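OmpT protein (Vibrio cholerae serotype O1, PDB 6EHE) probably serves as a non-specific diffusion porin, a beta-barrel channel through which ions and small hydrophilic solutes cross the outer membrane. Local coordinates at residues A[100-105]-A[205-210]; A[10-15]-A[27-32]. All coordinates share one frame; numbering follows the deposited sequence.

How the contacts relate
From the N terminus, contact 2 comes first: residues 10-15 and 27-32 close a short loop of eleven intervening residues, pairing strand 3-17 with strand 24-39 at the start of the barrel. Contact 1 opens only later, when the chain has left strand 74-78 and passed helix 84-88; it spans 99 intervening residues to join the inward loop to strand 202-215. The two therefore lie in series, neither nesting nor crossing. The centres of contacts 1 and 2 are about 25 Å apart and their nearest atoms about 11 Å apart, with no direct touch. Both contacts reach the same barrel sheet.

Contact 1. Residues A[100-105]-A[205-210]; sequences TGLRYG and GVTYYN. With C8E ((hydroxyethyloxy)tri(ethyloxy)octane), chain C.
Leu102 and Tyr209 bring the two backbones to their nearest approach, with CA atoms 6.3 Å apart: 100-105 is an irregular loop, whereas 205-210 is a regular piece of strand 202-215. Instead of direct backbone pairing, a water joins them, donating to Gly101 O at 2.8 Å and to Thr207 O at 2.7 Å.

The ring of Tyr209 does most of the touching. Its chi1 of -110°, well off a staggered position, lays the ring against the loop backbone. Arg103 N sits over one face, 3.7 Å from Tyr209 CD1 and offset toward the rim, and Leu102 CA makes a CH-pi contact with the ring, 25° off its normal. At the far end, Tyr209 OH lies 3.4 Å from Tyr104 CD2, approaching that ring obliquely, and is hydrogen-bonded to Tyr146. The hydroxyl of Tyr104 itself turns to Asp86. Beside them, Leu102 CD1 meets Thr207 CG2 at 4.1 Å, the two side chains crossing at about a right angle, while Thr207 OG1 bonds to Thr194 and Ala91 N. Arg103 bends back over its own loop: NH1 reaches Thr100 O at 2.7 Å, in the guanidinium plane, and NH2 forms a salt bridge to Glu224.

Tyr208 points away from the loop, and the edge of its ring meets O12 of a bound C8E detergent molecule. This is the porin constriction loop, L3, folded into the barrel and fastened to the inner wall.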
ATOM      1  N   THR A 100       5.475  -0.751   7.749  1.00 32.20           N
ATOM      2  CA  THR A 100       4.808  -0.190   8.922  1.00 34.39           C
ATOM      3  C   THR A 100       4.974   1.314   9.019  1.00 32.05           C
ATOM      4  O   THR A 100       4.190   1.968   9.723  1.00 36.15           O
ATOM      5  CB  THR A 100       5.332  -0.862  10.196  1.00 33.49           C
ATOM      6  OG1 THR A 100       6.716  -0.545  10.355  1.00 31.65           O
ATOM      7  CG2 THR A 100       5.223  -2.378  10.066  1.00 25.89           C
ATOM      8  N   GLY A 101       5.967   1.883   8.331  1.00 32.78           N
ATOM      9  CA  GLY A 101       6.239   3.303   8.364  1.00 27.13           C
ATOM     10  C   GLY A 101       5.460   4.099   7.363  1.00 35.51           C
ATOM     11  O   GLY A 101       5.619   5.323   7.257  1.00 38.89           O
ATOM     12  N   LEU A 102       4.622   3.435   6.599  1.00 32.27           N
ATOM     13  CA  LEU A 102       3.800   4.077   5.588  1.00 31.40           C
ATOM     14  C   LEU A 102       2.380   4.184   6.154  1.00 34.01           C
ATOM     15  O   LEU A 102       1.676   3.177   6.249  1.00 35.27           O
ATOM     16  CB  LEU A 102       3.883   3.252   4.308  1.00 33.03           C
ATOM     17  CG  LEU A 102       5.004   3.514   3.287  1.00 33.14           C
ATOM     18  CD1 LEU A 102       6.303   3.879   3.860  1.00 33.64           C
ATOM     19  CD2 LEU A 102       5.184   2.306   2.418  1.00 35.40           C
ATOM     20  N   ARG A 103       1.964   5.396   6.552  1.00 35.49           N
ATOM     21  CA  ARG A 103       0.784   5.597   7.393  1.00 30.50           C
ATOM     22  C   ARG A 103      -0.479   5.992   6.622  1.00 35.30           C
ATOM     23  O   ARG A 103      -1.502   6.310   7.247  1.00 34.66           O
ATOM     24  CB  ARG A 103       1.071   6.653   8.469  1.00 25.50           C
ATOM     25  CG  ARG A 103       2.357   6.438   9.340  1.00 31.55           C
ATOM     26  CD  ARG A 103       2.453   5.008   9.980  1.00 39.01           C
ATOM     27  NE  ARG A 103       1.380   4.709  10.927  1.00 34.76           N
ATOM     28  CZ  ARG A 103       1.184   3.521  11.494  1.00 37.20           C
ATOM     29  NH1 ARG A 103       1.995   2.509  11.222  1.00 36.43           N
ATOM     30  NH2 ARG A 103       0.166   3.348  12.332  1.00 35.06           N
ATOM     31  N   TYR A 104      -0.453   5.964   5.290  1.00 32.44           N
ATOM     32  CA  TYR A 104      -1.631   6.390   4.536  1.00 30.78           C
ATOM     33  C   TYR A 104      -2.798   5.436   4.674  1.00 33.45           C
ATOM     34  O   TYR A 104      -3.933   5.823   4.357  1.00 35.31           O
ATOM     35  CB  TYR A 104      -1.307   6.517   3.047  1.00 30.08           C
ATOM     36  CG  TYR A 104      -0.885   5.203   2.437  1.00 30.57           C
ATOM     37  CD1 TYR A 104      -1.824   4.297   1.940  1.00 26.10           C
ATOM     38  CD2 TYR A 104       0.453   4.865   2.367  1.00 26.69           C
ATOM     39  CE1 TYR A 104      -1.419   3.094   1.419  1.00 28.50           C
ATOM     40  CE2 TYR A 104       0.859   3.666   1.842  1.00 28.20           C
ATOM     41  CZ  TYR A 104      -0.068   2.786   1.360  1.00 30.18           C
ATOM     42  OH  TYR A 104       0.369   1.587   0.824  1.00 35.33           O
ATOM     43  N   GLY A 105      -2.550   4.186   5.058  1.00 33.29           N
ATOM     44  CA  GLY A 105      -3.576   3.168   4.956  1.00 33.56           C
ATOM     45  C   GLY A 105      -4.301   2.804   6.235  1.00 38.92           C
ATOM     46  O   GLY A 105      -5.089   1.851   6.216  1.00 34.73           O
ATOM     47  N   GLY A 205      16.472   3.913   0.039  1.00 31.22           N
ATOM     48  CA  GLY A 205      15.289   4.752   0.141  1.00 31.86           C
ATOM     49  C   GLY A 205      15.077   5.190   1.580  1.00 32.75           C
ATOM     50  O   GLY A 205      15.307   4.411   2.503  1.00 34.26           O
ATOM     51  N   VAL A 206      14.649   6.436   1.749  1.00 30.33           N
ATOM     52  CA  VAL A 206      14.209   6.944   3.041  1.00 36.13           C
ATOM     53  C   VAL A 206      12.844   7.590   2.844  1.00 35.82           C
ATOM     54  O   VAL A 206      12.684   8.440   1.956  1.00 36.31           O
ATOM     55  CB  VAL A 206      15.193   7.971   3.643  1.00 37.00           C
ATOM     56  CG1 VAL A 206      14.604   8.559   4.915  1.00 31.25           C
ATOM     57  CG2 VAL A 206      16.540   7.337   3.951  1.00 37.54           C
ATOM     58  N   THR A 207      11.871   7.206   3.678  1.00 30.91           N
ATOM     59  CA  THR A 207      10.562   7.851   3.693  1.00 33.10           C
ATOM     60  C   THR A 207      10.240   8.342   5.101  1.00 34.59           C
ATOM     61  O   THR A 207      10.351   7.590   6.071  1.00 35.68           O
ATOM     62  CB  THR A 207       9.457   6.915   3.197  1.00 30.79           C
ATOM     63  OG1 THR A 207       9.691   6.574   1.832  1.00 32.16           O
ATOM     64  CG2 THR A 207       8.086   7.570   3.262  1.00 27.20           C
ATOM     65  N   TYR A 208       9.866   9.612   5.203  1.00 35.23           N
ATOM     66  CA  TYR A 208       9.309  10.192   6.411  1.00 34.47           C
ATOM     67  C   TYR A 208       7.822  10.331   6.182  1.00 34.89           C
ATOM     68  O   TYR A 208       7.408  10.888   5.157  1.00 35.54           O
ATOM     69  CB  TYR A 208       9.908  11.575   6.709  1.00 36.76           C
ATOM     70  CG  TYR A 208      11.422  11.605   6.884  1.00 42.29           C
ATOM     71  CD1 TYR A 208      12.009  11.308   8.112  1.00 48.16           C
ATOM     72  CD2 TYR A 208      12.260  11.954   5.832  1.00 50.23           C
ATOM     73  CE1 TYR A 208      13.385  11.353   8.285  1.00 53.86           C
ATOM     74  CE2 TYR A 208      13.647  11.996   5.991  1.00 56.43           C
ATOM     75  CZ  TYR A 208      14.200  11.693   7.217  1.00 57.83           C
ATOM     76  OH  TYR A 208      15.571  11.715   7.384  1.00 68.01           O
ATOM     77  N   TYR A 209       7.029   9.816   7.119  1.00 32.76           N
ATOM     78  CA  TYR A 209       5.586   9.969   7.106  1.00 32.68           C
ATOM     79  C   TYR A 209       5.142  10.632   8.396  1.00 30.53           C
ATOM     80  O   TYR A 209       5.666  10.333   9.465  1.00 38.30           O
ATOM     81  CB  TYR A 209       4.836   8.611   6.957  1.00 30.38           C
ATOM     82  CG  TYR A 209       4.142   8.404   5.631  1.00 33.47           C
ATOM     83  CD1 TYR A 209       2.835   8.823   5.449  1.00 34.96           C
ATOM     84  CD2 TYR A 209       4.763   7.751   4.584  1.00 36.18           C
ATOM     85  CE1 TYR A 209       2.191   8.651   4.247  1.00 35.94           C
ATOM     86  CE2 TYR A 209       4.112   7.544   3.395  1.00 30.42           C
ATOM     87  CZ  TYR A 209       2.825   8.018   3.226  1.00 34.20           C
ATOM     88  OH  TYR A 209       2.113   7.866   2.063  1.00 39.32           O
ATOM     89  N   ASN A 210       4.156  11.501   8.298  1.00 32.63           N
ATOM     90  CA  ASN A 210       3.509  12.068   9.459  1.00 35.65           C
ATOM     91  C   ASN A 210       2.030  11.849   9.284  1.00 33.69           C
ATOM     92  O   ASN A 210       1.524  11.940   8.166  1.00 32.04           O
ATOM     93  CB  ASN A 210       3.793  13.565   9.629  1.00 40.90           C
ATOM     94  CG  ASN A 210       2.959  14.193  10.759  1.00 49.53           C
ATOM     95  OD1 ASN A 210       2.060  14.999  10.515  1.00 54.59           O
ATOM     96  ND2 ASN A 210       3.260  13.814  12.005  1.00 57.35           N
TER
HETATM   97  C11 C8E C 402      16.812  12.290   4.615  1.00 58.59           C
HETATM   98  O12 C8E C 402      15.848  12.113   3.595  1.00 67.39           O
HETATM   99  C13 C8E C 402      16.424  11.566   2.407  1.00 58.01           C
HETATM  100  C14 C8E C 402      15.926  12.327   1.180  1.00 48.75           C
HETATM  101  O15 C8E C 402      14.829  13.113   1.630  1.00 66.45           O
HETATM  102  C16 C8E C 402      13.935  13.534   0.612  1.00 57.21           C
HETATM  103  C17 C8E C 402      14.690  14.030  -0.630  1.00 58.36           C
HETATM  104  O18 C8E C 402      15.381  15.244  -0.411  1.00 57.94           O
HETATM  105  C19 C8E C 402      16.754  15.173  -0.734  1.00 65.00           C
HETATM  106  C20 C8E C 402      17.025  16.036  -1.970  1.00 66.15           C
HETATM  107  O21 C8E C 402      18.024  16.994  -1.678  1.00 66.82           O
HETATM  108  O   HOH W   1       8.274   6.038   6.837  1.00 37.98           O

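Contact 2. Residues A[10-15]-A[27-32]; sequences QLRTEL and SGSSRA
Gln10 and Arg31 form the tight end of this hairpin contact, a hydrogen-bonded antiparallel pair: Gln10 N gives to Arg31 O at 2.9 Å, and Arg31 N returns a bond to Gln10 O at 3.0 Å. Their side chains run side by side in the same direction, with amide and guanidinium planes only 8° apart and Gln10 NE2 over the Arg31 guanidinium.

Arg12 completes the cluster. CG lies opposite the backbone N (chi1 -173°), and a bend at chi3 (-66°) brings the guanidinium back beside Gln10. Its NE and NH1 grip Gln10 OE1 side-on through two bent bonds, that from Arg12 NE to Gln10 OE1 measuring 2.7 Å, and this shared amide oxygen helps fix the group's rotation. Arg31 NH2 lies over one face of the Arg12 guanidinium, 3.0 Å from Arg12 NH1; this is a close approach of two donors and like charges, not a bond, and the exact position of this end of Arg31 is uncertain. With Arg316 and Arg63 also near, positive charge is concentrated here.

Farther along, regular pairing gives way to a type II turn from Ser27 to Ser30. Ser30 OG replaces a backbone acceptor, taking the bond from Arg12 N at 2.9 Å and donating to Ser27 O, which also receives Ser30 N. The outer side is looser: the side chain of exposed Leu11 comes no closer than CD2, 4.1 Å from Ser30 OG. A polar tie remains nearby, where Thr13 OG1 and Ser27 OG share a hydrogen bond of 3.1 Å that either could donate; pairing resumes between Glu14 and Gly26.

A beta hairpin whose second strand, 24-39, is broken by a type II turn thus carries an arginine cluster consistent with the basic cluster on the barrel wall of general porins.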
ATOM      1  N   GLN A  10      -1.457 -13.603 -11.326  1.00 46.79           N
ATOM      2  CA  GLN A  10      -0.305 -13.916 -10.496  1.00 50.76           C
ATOM      3  C   GLN A  10      -0.717 -14.993  -9.514  1.00 48.70           C
ATOM      4  O   GLN A  10      -1.650 -14.790  -8.729  1.00 52.37           O
ATOM      5  CB  GLN A  10       0.192 -12.674  -9.770  1.00 47.76           C
ATOM      6  CG  GLN A  10       0.972 -12.962  -8.517  1.00 53.12           C
ATOM      7  CD  GLN A  10       1.364 -11.691  -7.800  1.00 50.51           C
ATOM      8  OE1 GLN A  10       1.566 -11.685  -6.580  1.00 55.20           O
ATOM      9  NE2 GLN A  10       1.456 -10.596  -8.554  1.00 47.71           N
ATOM     10  N   LEU A  11      -0.045 -16.137  -9.589  1.00 42.78           N
ATOM     11  CA  LEU A  11      -0.181 -17.180  -8.586  1.00 45.99           C
ATOM     12  C   LEU A  11       0.852 -16.943  -7.493  1.00 47.61           C
ATOM     13  O   LEU A  11       2.059 -16.925  -7.752  1.00 48.97           O
ATOM     14  CB  LEU A  11      -0.004 -18.561  -9.208  1.00 51.93           C
ATOM     15  CG  LEU A  11      -0.739 -19.727  -8.548  1.00 51.56           C
ATOM     16  CD1 LEU A  11      -0.460 -20.961  -9.373  1.00 59.96           C
ATOM     17  CD2 LEU A  11      -0.314 -19.962  -7.103  1.00 47.47           C
ATOM     18  N   ARG A  12       0.380 -16.781  -6.275  1.00 43.97           N
ATOM     19  CA  ARG A  12       1.243 -16.478  -5.153  1.00 48.71           C
ATOM     20  C   ARG A  12       1.057 -17.580  -4.129  1.00 45.29           C
ATOM     21  O   ARG A  12      -0.078 -17.946  -3.828  1.00 47.90           O
ATOM     22  CB  ARG A  12       0.883 -15.110  -4.564  1.00 47.45           C
ATOM     23  CG  ARG A  12       1.821 -14.623  -3.486  1.00 52.88           C
ATOM     24  CD  ARG A  12       1.392 -13.263  -2.944  1.00 52.63           C
ATOM     25  NE  ARG A  12       1.512 -12.213  -3.948  1.00 49.88           N
ATOM     26  CZ  ARG A  12       1.267 -10.933  -3.708  1.00 47.75           C
ATOM     27  NH1 ARG A  12       1.404 -10.058  -4.683  1.00 43.77           N
ATOM     28  NH2 ARG A  12       0.879 -10.540  -2.501  1.00 46.69           N
ATOM     29  N   THR A  13       2.156 -18.125  -3.612  1.00 42.57           N
ATOM     30  CA  THR A  13       2.045 -19.086  -2.520  1.00 43.76           C
ATOM     31  C   THR A  13       3.108 -18.773  -1.486  1.00 42.31           C
ATOM     32  O   THR A  13       4.275 -18.548  -1.827  1.00 38.76           O
ATOM     33  CB  THR A  13       2.164 -20.547  -2.997  1.00 58.15           C
ATOM     34  OG1 THR A  13       1.041 -20.856  -3.834  1.00 60.64           O
ATOM     35  CG2 THR A  13       2.151 -21.533  -1.791  1.00 48.00           C
ATOM     36  N   GLU A  14       2.688 -18.734  -0.226  1.00 39.01           N
ATOM     37  CA  GLU A  14       3.526 -18.199   0.820  1.00 37.88           C
ATOM     38  C   GLU A  14       3.390 -19.039   2.072  1.00 41.77           C
ATOM     39  O   GLU A  14       2.318 -19.568   2.386  1.00 43.03           O
ATOM     40  CB  GLU A  14       3.184 -16.723   1.115  1.00 40.09           C
ATOM     41  CG  GLU A  14       3.605 -15.787  -0.023  1.00 42.26           C
ATOM     42  CD  GLU A  14       3.318 -14.317   0.230  1.00 48.81           C
ATOM     43  OE1 GLU A  14       2.387 -13.993   0.998  1.00 46.25           O
ATOM     44  OE2 GLU A  14       4.051 -13.486  -0.350  1.00 49.01           O
ATOM     45  N   LEU A  15       4.514 -19.141   2.779  1.00 40.40           N
ATOM     46  CA  LEU A  15       4.630 -19.818   4.061  1.00 44.41           C
ATOM     47  C   LEU A  15       5.118 -18.793   5.067  1.00 41.77           C
ATOM     48  O   LEU A  15       6.159 -18.160   4.855  1.00 39.81           O
ATOM     49  CB  LEU A  15       5.602 -21.004   3.965  1.00 44.76           C
ATOM     50  CG  LEU A  15       6.046 -21.703   5.252  1.00 50.50           C
ATOM     51  CD1 LEU A  15       4.921 -22.551   5.859  1.00 47.23           C
ATOM     52  CD2 LEU A  15       7.323 -22.554   5.017  1.00 49.59           C
ATOM     53  N   SER A  27      -2.426 -19.018  -0.439  1.00 60.64           N
ATOM     54  CA  SER A  27      -2.368 -18.397  -1.751  1.00 52.09           C
ATOM     55  C   SER A  27      -3.197 -17.124  -1.813  1.00 62.26           C
ATOM     56  O   SER A  27      -3.544 -16.672  -2.914  1.00 64.77           O
ATOM     57  CB  SER A  27      -2.825 -19.373  -2.802  1.00 53.30           C
ATOM     58  OG  SER A  27      -1.841 -20.377  -2.943  1.00 59.70           O
ATOM     59  N   GLY A  28      -3.526 -16.541  -0.664  1.00 63.91           N
ATOM     60  CA  GLY A  28      -4.111 -15.222  -0.633  1.00 63.46           C
ATOM     61  C   GLY A  28      -3.313 -14.231  -1.449  1.00 58.05           C
ATOM     62  O   GLY A  28      -2.092 -14.366  -1.605  1.00 56.65           O
ATOM     63  N   SER A  29      -4.011 -13.238  -1.982  1.00 58.68           N
ATOM     64  CA  SER A  29      -3.479 -12.191  -2.840  1.00 56.33           C
ATOM     65  C   SER A  29      -2.998 -12.740  -4.174  1.00 54.49           C
ATOM     66  O   SER A  29      -2.355 -12.015  -4.937  1.00 58.33           O
ATOM     67  CB  SER A  29      -2.374 -11.380  -2.147  1.00 62.35           C
ATOM     68  OG  SER A  29      -2.935 -10.346  -1.331  1.00 71.26           O
ATOM     69  N   SER A  30      -3.303 -13.999  -4.484  1.00 51.27           N
ATOM     70  CA  SER A  30      -3.326 -14.430  -5.873  1.00 48.78           C
ATOM     71  C   SER A  30      -4.375 -13.633  -6.641  1.00 52.23           C
ATOM     72  O   SER A  30      -5.462 -13.352  -6.124  1.00 51.28           O
ATOM     73  CB  SER A  30      -3.637 -15.920  -5.965  1.00 51.30           C
ATOM     74  OG  SER A  30      -2.489 -16.713  -5.726  1.00 51.13           O
ATOM     75  N   ARG A  31      -4.048 -13.282  -7.888  1.00 51.24           N
ATOM     76  CA  ARG A  31      -4.831 -12.348  -8.699  1.00 52.32           C
ATOM     77  C   ARG A  31      -5.096 -12.971 -10.060  1.00 48.61           C
ATOM     78  O   ARG A  31      -4.266 -13.718 -10.572  1.00 49.74           O
ATOM     79  CB  ARG A  31      -4.081 -10.999  -8.952  1.00 44.14           C
ATOM     80  CG  ARG A  31      -3.377 -10.391  -7.785  1.00 46.32           C
ATOM     81  CD  ARG A  31      -2.227  -9.487  -8.254  1.00 56.61           C
ATOM     82  NE  ARG A  31      -1.818  -8.453  -7.291  1.00 51.94           N
ATOM     83  CZ  ARG A  31      -1.481  -8.656  -6.013  1.00 56.38           C
ATOM     84  NH1 ARG A  31      -1.130  -7.616  -5.251  1.00 56.02           N
ATOM     85  NH2 ARG A  31      -1.480  -9.881  -5.492  1.00 52.64           N
ATOM     86  N   ALA A  32      -6.228 -12.618 -10.666  1.00 45.65           N
ATOM     87  CA  ALA A  32      -6.436 -12.852 -12.089  1.00 40.25           C
ATOM     88  C   ALA A  32      -7.297 -11.726 -12.639  1.00 42.40           C
ATOM     89  O   ALA A  32      -8.164 -11.216 -11.936  1.00 44.45           O
ATOM     90  CB  ALA A  32      -7.096 -14.202 -12.349  1.00 42.48           C
TER